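Local coordinates for hypothetical protein PA2201 (Pseudomonas aeruginosa, PDB 2FEF) that is of unknown function but, as a probable member of the PoNi family, may act as an immunity protein against a PoNe-type DNase toxin, at residues Glu99-Ser102 and Ile103-Thr107. Sequence-based numbering, arbitrary orientation.
Sequences ELRS and IYLET
R101 and L105, one helical turn apart, touch through the arginine's NH1 and the forked end of the leucine. From CB, the arginine runs out extended through CG and CD to NE, with CG anti to the backbone N (chi1 -168°). The guanidinium then turns out of line with the chain. NH1 comes to 3.8 Å from L105 CD1 and 3.9 Å from L105 CD2, and CD2 lies over one face of the guanidinium. The other two nitrogens bond to backbone carbonyls of the same chain: NH2 to D160 O and NE, weakly, to L159 O, while the side chain also touches Y287 of helix 282-292. L105 CG, meanwhile, sits 3.4 Å from R101 O, the same oxygen that accepts L105 N at 2.9 Å. This i to i+4 pattern, repeated by Y104 N to L100 O at 2.8 Å, belongs to the first turns of helix 97-127, in the all-helical N-terminal part of the protein, where this helix packs on helix 66-93. One residue earlier the bonding is weaker. I103 N gives only a weak bond to E99 O and another weak one to L100 O. E99 O gains a second donor in S102 OG, at 2.7 Å; with chi1 at 85° the hydroxyl folds back over the preceding turn and approaches somewhat tilted from the carbonyl plane. I103 CG1 lies 3.6 Å from that same E99 O, while the side chain reaches A90 of helix 66-93 and W19 of helix 12-20. T107 OG1 hydrogen-bonds to I103 O, four residues back, from above its carbonyl plane, 58° out of it; I103 O also takes T107 N. Y104, buried, touches L87 of helix 66-93, and its OH hydrogen-bonds to L152 O.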
loop_
_atom_site.group_PDB
_atom_site.type_symbol
_atom_site.label_atom_id
_atom_site.label_comp_id
_atom_site.label_asym_id
_atom_site.label_seq_id
_atom_site.Cartn_x
_atom_site.Cartn_y
_atom_site.Cartn_z
ATOM N N GLU B 99 22.849 2.047 13.752
ATOM C CA GLU B 99 21.602 1.608 13.117
ATOM C C GLU B 99 20.986 2.672 12.233
ATOM O O GLU B 99 20.498 2.369 11.120
ATOM C CB GLU B 99 20.581 1.088 14.135
ATOM C CG GLU B 99 20.968 -0.295 14.724
ATOM C CD GLU B 99 22.265 -0.269 15.527
ATOM O OE1 GLU B 99 22.382 0.574 16.451
ATOM O OE2 GLU B 99 23.168 -1.101 15.236
ATOM N N LEU B 100 21.010 3.917 12.709
ATOM C CA LEU B 100 20.477 5.030 11.915
ATOM C C LEU B 100 21.314 5.196 10.648
ATOM O O LEU B 100 20.777 5.402 9.551
ATOM C CB LEU B 100 20.528 6.329 12.724
ATOM C CG LEU B 100 19.597 6.472 13.923
ATOM C CD1 LEU B 100 19.792 7.870 14.548
ATOM C CD2 LEU B 100 18.142 6.227 13.492
ATOM N N ARG B 101 22.633 5.079 10.805
ATOM C CA ARG B 101 23.546 5.198 9.629
ATOM C C ARG B 101 23.244 4.135 8.552
ATOM O O ARG B 101 23.219 4.435 7.353
ATOM C CB ARG B 101 25.014 5.174 10.068
ATOM C CG ARG B 101 25.997 5.582 8.935
ATOM C CD ARG B 101 27.447 5.434 9.440
ATOM N NE ARG B 101 28.389 6.197 8.617
ATOM C CZ ARG B 101 28.924 5.737 7.483
ATOM N NH1 ARG B 101 28.631 4.519 7.042
ATOM N NH2 ARG B 101 29.755 6.498 6.788
ATOM N N SER B 102 22.942 2.913 8.992
ATOM C CA SER B 102 22.568 1.837 8.084
ATOM C C SER B 102 21.314 2.170 7.272
ATOM O O SER B 102 21.193 1.745 6.123
ATOM C CB SER B 102 22.396 0.518 8.859
ATOM O OG SER B 102 21.082 0.419 9.419
ATOM N N ILE B 103 20.384 2.938 7.849
ATOM C CA ILE B 103 19.228 3.429 7.112
ATOM C C ILE B 103 19.601 4.588 6.219
ATOM O O ILE B 103 19.246 4.600 5.049
ATOM C CB ILE B 103 18.048 3.809 8.051
ATOM C CG1 ILE B 103 17.682 2.592 8.916
ATOM C CG2 ILE B 103 16.804 4.327 7.240
ATOM C CD1 ILE B 103 16.835 2.934 10.184
ATOM N N TYR B 104 20.333 5.546 6.773
ATOM C CA TYR B 104 20.742 6.747 6.060
ATOM C C TYR B 104 21.489 6.442 4.746
ATOM O O TYR B 104 21.260 7.096 3.723
ATOM C CB TYR B 104 21.622 7.646 6.959
ATOM C CG TYR B 104 22.082 8.872 6.182
ATOM C CD1 TYR B 104 21.222 9.979 5.981
ATOM C CD2 TYR B 104 23.332 8.888 5.569
ATOM C CE1 TYR B 104 21.632 11.072 5.194
ATOM C CE2 TYR B 104 23.751 9.976 4.785
ATOM C CZ TYR B 104 22.918 11.059 4.625
ATOM O OH TYR B 104 23.382 12.100 3.863
ATOM N N LEU B 105 22.338 5.426 4.753
ATOM C CA LEU B 105 23.085 5.109 3.522
ATOM C C LEU B 105 22.133 4.775 2.388
ATOM O O LEU B 105 22.383 5.169 1.243
ATOM C CB LEU B 105 24.073 3.963 3.730
ATOM C CG LEU B 105 25.267 4.251 4.647
ATOM C CD1 LEU B 105 26.208 3.070 4.571
ATOM C CD2 LEU B 105 26.000 5.563 4.298
ATOM N N GLU B 106 21.037 4.079 2.712
ATOM C CA GLU B 106 20.054 3.702 1.676
ATOM C C GLU B 106 19.096 4.810 1.337
ATOM O O GLU B 106 18.638 4.921 0.181
ATOM C CB GLU B 106 19.275 2.451 2.083
ATOM C CG GLU B 106 20.166 1.206 2.197
ATOM C CD GLU B 106 20.872 0.934 0.892
ATOM O OE1 GLU B 106 20.248 1.137 -0.177
ATOM O OE2 GLU B 106 22.039 0.515 0.921
ATOM N N THR B 107 18.775 5.625 2.331
ATOM C CA THR B 107 17.950 6.812 2.089
ATOM C C THR B 107 18.681 7.726 1.086
ATOM O O THR B 107 18.114 8.127 0.051
ATOM C CB THR B 107 17.706 7.583 3.369
ATOM O OG1 THR B 107 17.198 6.690 4.378
ATOM C CG2 THR B 107 16.748 8.765 3.125
#